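Putative thioesterase II (Thermobifida fusca, PDB 3BBJ) probably hydrolyses acyl-CoA or related acyl thioesters with its two hotdog-type domains. Local coordinates at residues L148-V153 with A182-S187. Numbering follows the deposited sequence.
Sequences LARVDV and ARDGGS
Asp184 OD2 takes two bonds: one from Arg150 NE at 2.7 Å and one from a water at 2.8 Å. The same water donates to Arg150 O, 3.1 Å away, and so ties the carboxylate to the backbone of its partner. In the C-terminal hotdog-type domain, this salt bridge joins the loop residue just before strand 151-155 to the type I beta turn Ala182-Gly185, just beyond the neighbouring antiparallel strand 173-180. Arg150 grips side-on. NE meets OD2, and Arg150 NH2 reaches Asp184 OD1 at 3.2 Å. Both oxygens use their syn lone pairs, and the two flat groups lie 25° apart, nearly coplanar. The Arg150 chain bends at chi2 and chi3, which folds its head back to the turn although CB points away. Arg150 NH1 also donates to Gly29 O, and Arg150 NH2 to Asp144 O. A leucine in place of Arg150 would probably leave the Asp184 carboxylate without its charged mate and freer to turn. Arg183 NE lies near the edge of the Arg150 guanidinium, but its own charge is paired with Asp145. Arg183 NH1 touches Ala149 CB at 3.5 Å. On the strand, Asp152 holds the first residue of the turn: Ala182 N donates to Asp152 OD2 over 3.0 Å, coming from above the carboxylate plane, 46° out of it.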
loop_
_atom_site.group_PDB
_atom_site.type_symbol
_atom_site.label_atom_id
_atom_site.label_comp_id
_atom_site.label_asym_id
_atom_site.label_seq_id
_atom_site.Cartn_x
_atom_site.Cartn_y
_atom_site.Cartn_z
ATOM N N LEU A 148 16.028 -19.506 0.501
ATOM C CA LEU A 148 15.224 -20.480 -0.264
ATOM C C LEU A 148 14.867 -21.751 0.505
ATOM O O LEU A 148 13.899 -22.443 0.144
ATOM C CB LEU A 148 15.925 -20.858 -1.583
ATOM C CG LEU A 148 15.874 -19.824 -2.720
ATOM C CD1 LEU A 148 16.796 -20.187 -3.848
ATOM C CD2 LEU A 148 14.456 -19.675 -3.244
ATOM N N ALA A 149 15.646 -22.049 1.552
ATOM C CA ALA A 149 15.433 -23.237 2.409
ATOM C C ALA A 149 14.562 -22.962 3.643
ATOM O O ALA A 149 14.315 -23.865 4.447
ATOM C CB ALA A 149 16.780 -23.820 2.844
ATOM N N ARG A 150 14.111 -21.717 3.782
ATOM C CA ARG A 150 13.261 -21.290 4.911
ATOM C C ARG A 150 11.749 -21.447 4.625
ATOM O O ARG A 150 10.915 -21.485 5.559
ATOM C CB ARG A 150 13.558 -19.826 5.258
ATOM C CG ARG A 150 15.031 -19.492 5.572
ATOM C CD ARG A 150 15.503 -20.141 6.898
ATOM N NE ARG A 150 15.806 -21.568 6.743
ATOM C CZ ARG A 150 16.996 -22.078 6.410
ATOM N NH1 ARG A 150 18.052 -21.302 6.201
ATOM N NH2 ARG A 150 17.122 -23.387 6.291
ATOM N N VAL A 151 11.420 -21.577 3.341
ATOM C CA VAL A 151 10.050 -21.700 2.901
ATOM C C VAL A 151 9.931 -22.741 1.810
ATOM O O VAL A 151 10.834 -22.883 0.971
ATOM C CB VAL A 151 9.524 -20.349 2.307
ATOM C CG1 VAL A 151 9.077 -19.384 3.414
ATOM C CG2 VAL A 151 10.600 -19.708 1.402
ATOM N N ASP A 152 8.797 -23.445 1.812
ATOM C CA ASP A 152 8.468 -24.392 0.753
ATOM C C ASP A 152 7.484 -23.624 -0.107
ATOM O O ASP A 152 6.530 -23.063 0.413
ATOM C CB ASP A 152 7.807 -25.669 1.285
ATOM C CG ASP A 152 8.776 -26.592 2.008
ATOM O OD1 ASP A 152 10.009 -26.427 1.861
ATOM O OD2 ASP A 152 8.290 -27.496 2.732
ATOM N N VAL A 153 7.755 -23.557 -1.408
ATOM C CA VAL A 153 6.925 -22.828 -2.346
ATOM C C VAL A 153 6.566 -23.757 -3.496
ATOM O O VAL A 153 7.434 -24.208 -4.226
ATOM C CB VAL A 153 7.681 -21.617 -2.883
ATOM C CG1 VAL A 153 6.816 -20.830 -3.849
ATOM C CG2 VAL A 153 8.155 -20.741 -1.721
ATOM N N ALA A 182 9.378 -27.539 5.504
ATOM C CA ALA A 182 9.346 -28.802 6.224
ATOM C C ALA A 182 10.665 -28.937 6.976
ATOM O O ALA A 182 10.677 -29.234 8.166
ATOM C CB ALA A 182 9.145 -29.959 5.243
ATOM N N ARG A 183 11.764 -28.661 6.269
ATOM C CA ARG A 183 13.121 -28.687 6.814
ATOM C C ARG A 183 13.298 -27.951 8.149
ATOM O O ARG A 183 14.007 -28.415 9.035
ATOM C CB ARG A 183 14.049 -28.043 5.783
ATOM C CG ARG A 183 15.508 -28.041 6.163
ATOM C CD ARG A 183 16.331 -27.217 5.211
ATOM N NE ARG A 183 17.723 -27.196 5.636
ATOM C CZ ARG A 183 18.757 -26.957 4.842
ATOM N NH1 ARG A 183 18.570 -26.700 3.551
ATOM N NH2 ARG A 183 19.982 -26.967 5.338
ATOM N N ASP A 184 12.687 -26.779 8.264
ATOM C CA ASP A 184 12.834 -25.928 9.450
ATOM C C ASP A 184 11.832 -26.235 10.549
ATOM O O ASP A 184 11.853 -25.579 11.614
ATOM C CB ASP A 184 12.657 -24.468 9.077
ATOM C CG ASP A 184 13.784 -23.936 8.265
ATOM O OD1 ASP A 184 14.718 -24.709 7.979
ATOM O OD2 ASP A 184 13.728 -22.729 7.912
ATOM N N GLY A 185 10.939 -27.194 10.293
ATOM C CA GLY A 185 9.971 -27.600 11.313
ATOM C C GLY A 185 8.492 -27.610 10.954
ATOM O O GLY A 185 7.662 -27.668 11.850
ATOM N N GLY A 186 8.163 -27.582 9.661
ATOM C CA GLY A 186 6.780 -27.711 9.206
ATOM C C GLY A 186 6.019 -26.391 9.191
ATOM O O GLY A 186 6.576 -25.311 9.465
ATOM N N SER A 187 4.723 -26.495 8.893
ATOM C CA SER A 187 3.822 -25.343 8.806
ATOM C C SER A 187 3.882 -24.412 10.010
ATOM O O SER A 187 4.058 -24.838 11.138
ATOM C CB SER A 187 2.369 -25.809 8.651
ATOM O OG SER A 187 1.515 -24.710 8.393
HETATM O O HOH W 1 11.846 -20.646 8.376
#